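Thin, isoform D (Drosophila melanogaster, PDB 6XG7) probably acts as a zinc-binding RING-type ubiquitin ligase, of which this chain is the six-bladed NHL beta-propeller, a likely protein-protein interaction domain. Local coordinates at residues A240-D243 and I247-A250; I259-P262 and F266-T269. All blocks are in the same frame, centred on the assembly; numbering follows the deposited sequence.

Contact 1. Residues A240-D243 and I247-A250; sequences AVDD and IFVA
The carbonyl oxygen of Ala-240 is approached by three groups of the facing strand. Phe-248 N donates to Ala-240 O at 2.9 Å in a nearly straight bond (166° at the hydrogen), Ile-247 CA adds a CA-H...O contact to the same oxygen at 3.4 Å, and Phe-248 CD1 comes within 3.6 Å of it, with the oxygen lying near the plane of the ring. A return bond from Ala-240 N to Phe-248 O, 3.0 Å, completes the antiparallel hydrogen-bonded pair. With CG anti to its carbonyl carbon (chi1 -55°), Phe-248 lies along the chain leaving Ala-240, so that its edge also meets Asp-242, where Phe-248 CE1 stands 4.0 Å from Asp-242 CB. On the other face of the sheet Val-241 CG2 meets Ile-247 CG1 at 4.4 Å. Replacing Phe-248 by an alanine is likely to open a gap beside Asp-242 and leave the ring of Tyr-25 without its edge-to-face partner. Asp-242 itself ties the turn together: OD1 accepts from the backbone N of Gln-244 and Tyr-246, while OD2 bonds to the Tyr-25 hydroxyl. The hairpin supplies the two inner strands of a propeller blade; strand 256-260 pairs with the far side of 247-251, strand 279-288 of the next blade packs against Ala-240 and Phe-248, and helix 21-26 contributes Tyr-25.

Contact 2. Residues I259-P262 and F266-T269; sequences IFNP and FLKT
A classic beta bulge sets the geometry here: Leu-267 and Lys-268 together face Ile-259, whose carbonyl oxygen accepts from both backbone nitrogens. Leu-267 N lies 2.9 Å from Ile-259 O, and Lys-268 N reaches the same oxygen at 3.2 Å; in return Ile-259 N donates to Lys-268 O at 2.8 Å, nearly straight at 163°. Within the bulge, Leu-267 (psi -50°) directs its CB toward the opposite strand, 3.4 Å from Ile-259 O. Farther out, with CG anti to the backbone N (chi1 -178°), the side chain of Leu-267 crosses that of Asn-261 at about a right angle and sets both methyls beside the amide oxygen, Leu-267 CD1 being 3.7 Å from Asn-261 OD1. This hairpin joins strand 256-260 to 266-273, the outermost strand of the same four-stranded NHL propeller blade, and helix 21-26 lies against Ile-259 and Leu-267 through Tyr-25. Phe-260 and Phe-266 form a non-hydrogen-bonded pair whose side chains diverge: CD2 of Phe-260 comes to 3.7 Å from Phe-266 CA, while its CE2 lies at the edge of the Phe-266 ring. One face of that ring has Lys-268 N above it, off toward the rim. At the turn, a water accepts from Asn-261 ND2 and donates to Phe-266 O, and ND2 also bonds to Ser-265 OG. Lys-268 runs beside Ile-259, then bends at chi2 and carries NZ to Leu-26 O.

Overall arrangement
Contacts 1 and 2 are successive hairpins of one blade, their centres about 9 Å apart, and together they bring in all four of its strands. Contact 1 is buried and lies nearer the middle of the propeller, its centre about 10 Å from the centre of the chain, against about 18 Å for contact 2, which is only partly buried. The middle strands 247-251 and 256-260 join them: Phe-260 N probably bonds to Ile-247 O, and the Phe-248 ring packs on Ile-259. The inner hairpin has regular pairing and, apart from the carboxylate of Asp-242 at its turn, apolar side chains, whereas the outer one carries a bulge, a bridging water and a lysine. Tyr-25 touches side chains of both.

Contact 1. Residues A240-D243 and I247-A250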
ATOM      1  N   ALA A 240       6.265  -1.266   1.148  1.00 10.14           N
ATOM      2  CA  ALA A 240       6.098  -2.658   1.527  1.00  9.73           C
ATOM      3  C   ALA A 240       7.341  -3.099   2.277  1.00  9.43           C
ATOM      4  O   ALA A 240       8.398  -2.464   2.197  1.00 10.78           O
ATOM      5  CB  ALA A 240       5.893  -3.561   0.305  1.00 11.12           C
ATOM      6  N   VAL A 241       7.211  -4.193   3.010  1.00 11.36           N
ATOM      7  CA  VAL A 241       8.317  -4.764   3.765  1.00 11.89           C
ATOM      8  C   VAL A 241       8.283  -6.274   3.580  1.00 13.11           C
ATOM      9  O   VAL A 241       7.204  -6.875   3.566  1.00 14.58           O
ATOM     10  CB  VAL A 241       8.222  -4.343   5.253  1.00 13.00           C
ATOM     11  CG1 VAL A 241       7.000  -4.954   5.943  1.00 15.06           C
ATOM     12  CG2 VAL A 241       9.500  -4.670   5.996  1.00 13.85           C
ATOM     13  N   ASP A 242       9.461  -6.898   3.424  1.00 12.31           N
ATOM     14  CA  ASP A 242       9.532  -8.350   3.322  1.00 12.13           C
ATOM     15  C   ASP A 242       9.745  -8.963   4.708  1.00 13.03           C
ATOM     16  O   ASP A 242       9.771  -8.273   5.725  1.00 13.19           O
ATOM     17  CB  ASP A 242      10.541  -8.810   2.269  1.00 13.41           C
ATOM     18  CG  ASP A 242      11.973  -8.816   2.744  1.00 12.92           C
ATOM     19  OD1 ASP A 242      12.283  -8.488   3.910  1.00 13.05           O
ATOM     20  OD2 ASP A 242      12.828  -9.168   1.900  1.00 15.03           O
ATOM     21  N   ASP A 243       9.857 -10.285   4.756  1.00 13.91           N
ATOM     22  CA  ASP A 243       9.883 -10.973   6.040  1.00 15.26           C
ATOM     23  C   ASP A 243      11.135 -10.694   6.855  1.00 14.08           C
ATOM     24  O   ASP A 243      11.115 -10.893   8.068  1.00 14.90           O
ATOM     25  CB  ASP A 243       9.727 -12.474   5.832  1.00 18.53           C
ATOM     26  CG  ASP A 243       8.298 -12.863   5.527  1.00 25.36           C
ATOM     27  OD1 ASP A 243       7.370 -12.195   6.037  1.00 27.37           O
ATOM     28  OD2 ASP A 243       8.097 -13.825   4.769  1.00 30.09           O
ATOM     29  N   ILE A 247      12.825  -2.918   2.864  1.00 10.77           N
ATOM     30  CA  ILE A 247      11.776  -1.927   2.644  1.00 10.15           C
ATOM     31  C   ILE A 247      11.773  -1.514   1.178  1.00 10.16           C
ATOM     32  O   ILE A 247      12.832  -1.235   0.602  1.00 11.03           O
ATOM     33  CB  ILE A 247      11.964  -0.694   3.546  1.00 11.94           C
ATOM     34  CG1 ILE A 247      11.930  -1.100   5.023  1.00 14.73           C
ATOM     35  CG2 ILE A 247      10.893   0.348   3.280  1.00 12.10           C
ATOM     36  CD1 ILE A 247      12.350   0.010   5.988  1.00 18.59           C
ATOM     37  N   PHE A 248      10.580  -1.471   0.590  1.00 10.59           N
ATOM     38  CA  PHE A 248      10.368  -1.161  -0.813  1.00 10.84           C
ATOM     39  C   PHE A 248       9.511   0.085  -0.882  1.00 10.61           C
ATOM     40  O   PHE A 248       8.462   0.149  -0.239  1.00 11.61           O
ATOM     41  CB  PHE A 248       9.654  -2.314  -1.512  1.00 11.45           C
ATOM     42  CG  PHE A 248      10.366  -3.621  -1.359  1.00 11.84           C
ATOM     43  CD1 PHE A 248      10.238  -4.350  -0.193  1.00 13.40           C
ATOM     44  CD2 PHE A 248      11.237  -4.076  -2.327  1.00 13.02           C
ATOM     45  CE1 PHE A 248      10.912  -5.522  -0.022  1.00 15.17           C
ATOM     46  CE2 PHE A 248      11.919  -5.254  -2.160  1.00 14.45           C
ATOM     47  CZ  PHE A 248      11.762  -5.971  -0.995  1.00 14.91           C
ATOM     48  N   VAL A 249       9.958   1.073  -1.653  1.00 10.02           N
ATOM     49  CA  VAL A 249       9.255   2.346  -1.744  1.00 10.14           C
ATOM     50  C   VAL A 249       8.969   2.656  -3.203  1.00  9.50           C
ATOM     51  O   VAL A 249       9.889   2.681  -4.032  1.00 10.11           O
ATOM     52  CB  VAL A 249      10.052   3.503  -1.108  1.00  9.93           C
ATOM     53  CG1 VAL A 249       9.279   4.792  -1.203  1.00 11.48           C
ATOM     54  CG2 VAL A 249      10.379   3.214   0.353  1.00 12.47           C
ATOM     55  N   ALA A 250       7.705   2.957  -3.489  1.00  9.90           N
ATOM     56  CA  ALA A 250       7.302   3.509  -4.774  1.00 10.35           C
ATOM     57  C   ALA A 250       7.543   5.014  -4.730  1.00 10.35           C
ATOM     58  O   ALA A 250       6.740   5.770  -4.176  1.00 11.76           O
ATOM     59  CB  ALA A 250       5.847   3.166  -5.044  1.00 11.42           C
TER

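Contact 2. Residues I259-P262 and F266-T269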
ATOM      1  N   ILE A 259      14.775   0.201  -2.962  1.00 11.32           N
ATOM      2  CA  ILE A 259      14.843  -0.877  -1.987  1.00 11.96           C
ATOM      3  C   ILE A 259      15.887  -0.498  -0.956  1.00 12.14           C
ATOM      4  O   ILE A 259      16.972  -0.024  -1.312  1.00 12.87           O
ATOM      5  CB  ILE A 259      15.235  -2.211  -2.654  1.00 12.04           C
ATOM      6  CG1 ILE A 259      14.360  -2.472  -3.882  1.00 13.21           C
ATOM      7  CG2 ILE A 259      15.151  -3.360  -1.632  1.00 11.94           C
ATOM      8  CD1 ILE A 259      14.758  -3.752  -4.652  1.00 13.53           C
ATOM      9  N   PHE A 260      15.566  -0.737   0.319  1.00 11.85           N
ATOM     10  CA  PHE A 260      16.439  -0.433   1.444  1.00 11.41           C
ATOM     11  C   PHE A 260      16.673  -1.694   2.252  1.00 12.29           C
ATOM     12  O   PHE A 260      15.772  -2.534   2.384  1.00 12.45           O
ATOM     13  CB  PHE A 260      15.797   0.640   2.336  1.00 12.78           C
ATOM     14  CG  PHE A 260      15.604   1.934   1.616  1.00 12.21           C
ATOM     15  CD1 PHE A 260      14.486   2.134   0.823  1.00 11.59           C
ATOM     16  CD2 PHE A 260      16.576   2.920   1.670  1.00 13.48           C
ATOM     17  CE1 PHE A 260      14.328   3.299   0.113  1.00 13.42           C
ATOM     18  CE2 PHE A 260      16.431   4.086   0.952  1.00 13.16           C
ATOM     19  CZ  PHE A 260      15.306   4.275   0.162  1.00 13.09           C
ATOM     20  N   ASN A 261      17.888  -1.824   2.782  1.00 14.07           N
ATOM     21  CA  ASN A 261      18.177  -2.857   3.751  1.00 16.02           C
ATOM     22  C   ASN A 261      17.342  -2.625   5.007  1.00 17.36           C
ATOM     23  O   ASN A 261      16.826  -1.527   5.215  1.00 16.99           O
ATOM     24  CB  ASN A 261      19.655  -2.811   4.105  1.00 17.86           C
ATOM     25  CG  ASN A 261      20.533  -3.052   2.904  1.00 19.53           C
ATOM     26  OD1 ASN A 261      20.468  -4.116   2.289  1.00 19.88           O
ATOM     27  ND2 ASN A 261      21.350  -2.061   2.550  1.00 21.79           N
ATOM     28  N   PRO A 262      17.205  -3.641   5.869  1.00 17.89           N
ATOM     29  CA  PRO A 262      16.354  -3.462   7.054  1.00 19.69           C
ATOM     30  C   PRO A 262      16.791  -2.321   7.951  1.00 19.94           C
ATOM     31  O   PRO A 262      15.939  -1.722   8.618  1.00 22.47           O
ATOM     32  CB  PRO A 262      16.411  -4.828   7.757  1.00 20.93           C
ATOM     33  CG  PRO A 262      16.686  -5.782   6.651  1.00 20.94           C
ATOM     34  CD  PRO A 262      17.628  -5.042   5.717  1.00 19.60           C
ATOM     35  N   PHE A 266      20.316   2.490   1.796  1.00 16.74           N
ATOM     36  CA  PHE A 266      19.948   2.270   0.404  1.00 14.19           C
ATOM     37  C   PHE A 266      20.603   1.010  -0.138  1.00 15.31           C
ATOM     38  O   PHE A 266      21.792   0.772   0.083  1.00 17.20           O
ATOM     39  CB  PHE A 266      20.399   3.466  -0.434  1.00 14.79           C
ATOM     40  CG  PHE A 266      20.194   3.279  -1.907  1.00 15.29           C
ATOM     41  CD1 PHE A 266      18.960   3.534  -2.504  1.00 15.02           C
ATOM     42  CD2 PHE A 266      21.244   2.851  -2.710  1.00 15.91           C
ATOM     43  CE1 PHE A 266      18.776   3.367  -3.860  1.00 16.00           C
ATOM     44  CE2 PHE A 266      21.055   2.667  -4.079  1.00 17.16           C
ATOM     45  CZ  PHE A 266      19.812   2.925  -4.647  1.00 15.62           C
ATOM     46  N   LEU A 267      19.819   0.224  -0.879  1.00 13.73           N
ATOM     47  CA  LEU A 267      20.303  -0.972  -1.559  1.00 14.43           C
ATOM     48  C   LEU A 267      20.250  -0.858  -3.076  1.00 14.04           C
ATOM     49  O   LEU A 267      21.247  -1.120  -3.747  1.00 16.23           O
ATOM     50  CB  LEU A 267      19.523  -2.210  -1.099  1.00 15.37           C
ATOM     51  CG  LEU A 267      19.973  -3.544  -1.706  1.00 16.74           C
ATOM     52  CD1 LEU A 267      21.415  -3.873  -1.309  1.00 18.87           C
ATOM     53  CD2 LEU A 267      19.024  -4.671  -1.324  1.00 17.19           C
ATOM     54  N   LYS A 268      19.120  -0.445  -3.650  1.00 13.72           N
ATOM     55  CA  LYS A 268      18.908  -0.576  -5.085  1.00 13.77           C
ATOM     56  C   LYS A 268      17.775   0.339  -5.533  1.00 13.86           C
ATOM     57  O   LYS A 268      16.799   0.535  -4.813  1.00 13.94           O
ATOM     58  CB  LYS A 268      18.533  -2.038  -5.365  1.00 16.82           C
ATOM     59  CG  LYS A 268      18.083  -2.345  -6.740  1.00 20.28           C
ATOM     60  CD  LYS A 268      19.227  -2.364  -7.707  1.00 22.78           C
ATOM     61  CE  LYS A 268      18.725  -2.913  -9.011  1.00 27.10           C
ATOM     62  NZ  LYS A 268      19.792  -3.062  -9.995  1.00 28.46           N
ATOM     63  N   THR A 269      17.890   0.854  -6.754  1.00 13.50           N
ATOM     64  CA  THR A 269      16.768   1.495  -7.418  1.00 12.82           C
ATOM     65  C   THR A 269      16.643   0.994  -8.850  1.00 13.11           C
ATOM     66  O   THR A 269      17.630   0.606  -9.485  1.00 14.34           O
ATOM     67  CB  THR A 269      16.862   3.049  -7.365  1.00 14.21           C
ATOM     68  OG1 THR A 269      15.652   3.615  -7.883  1.00 15.45           O
ATOM     69  CG2 THR A 269      18.052   3.559  -8.163  1.00 15.51           C
TER
HETATM   70  O   HOH W   1      23.665  -1.601   0.713  1.00 38.53           O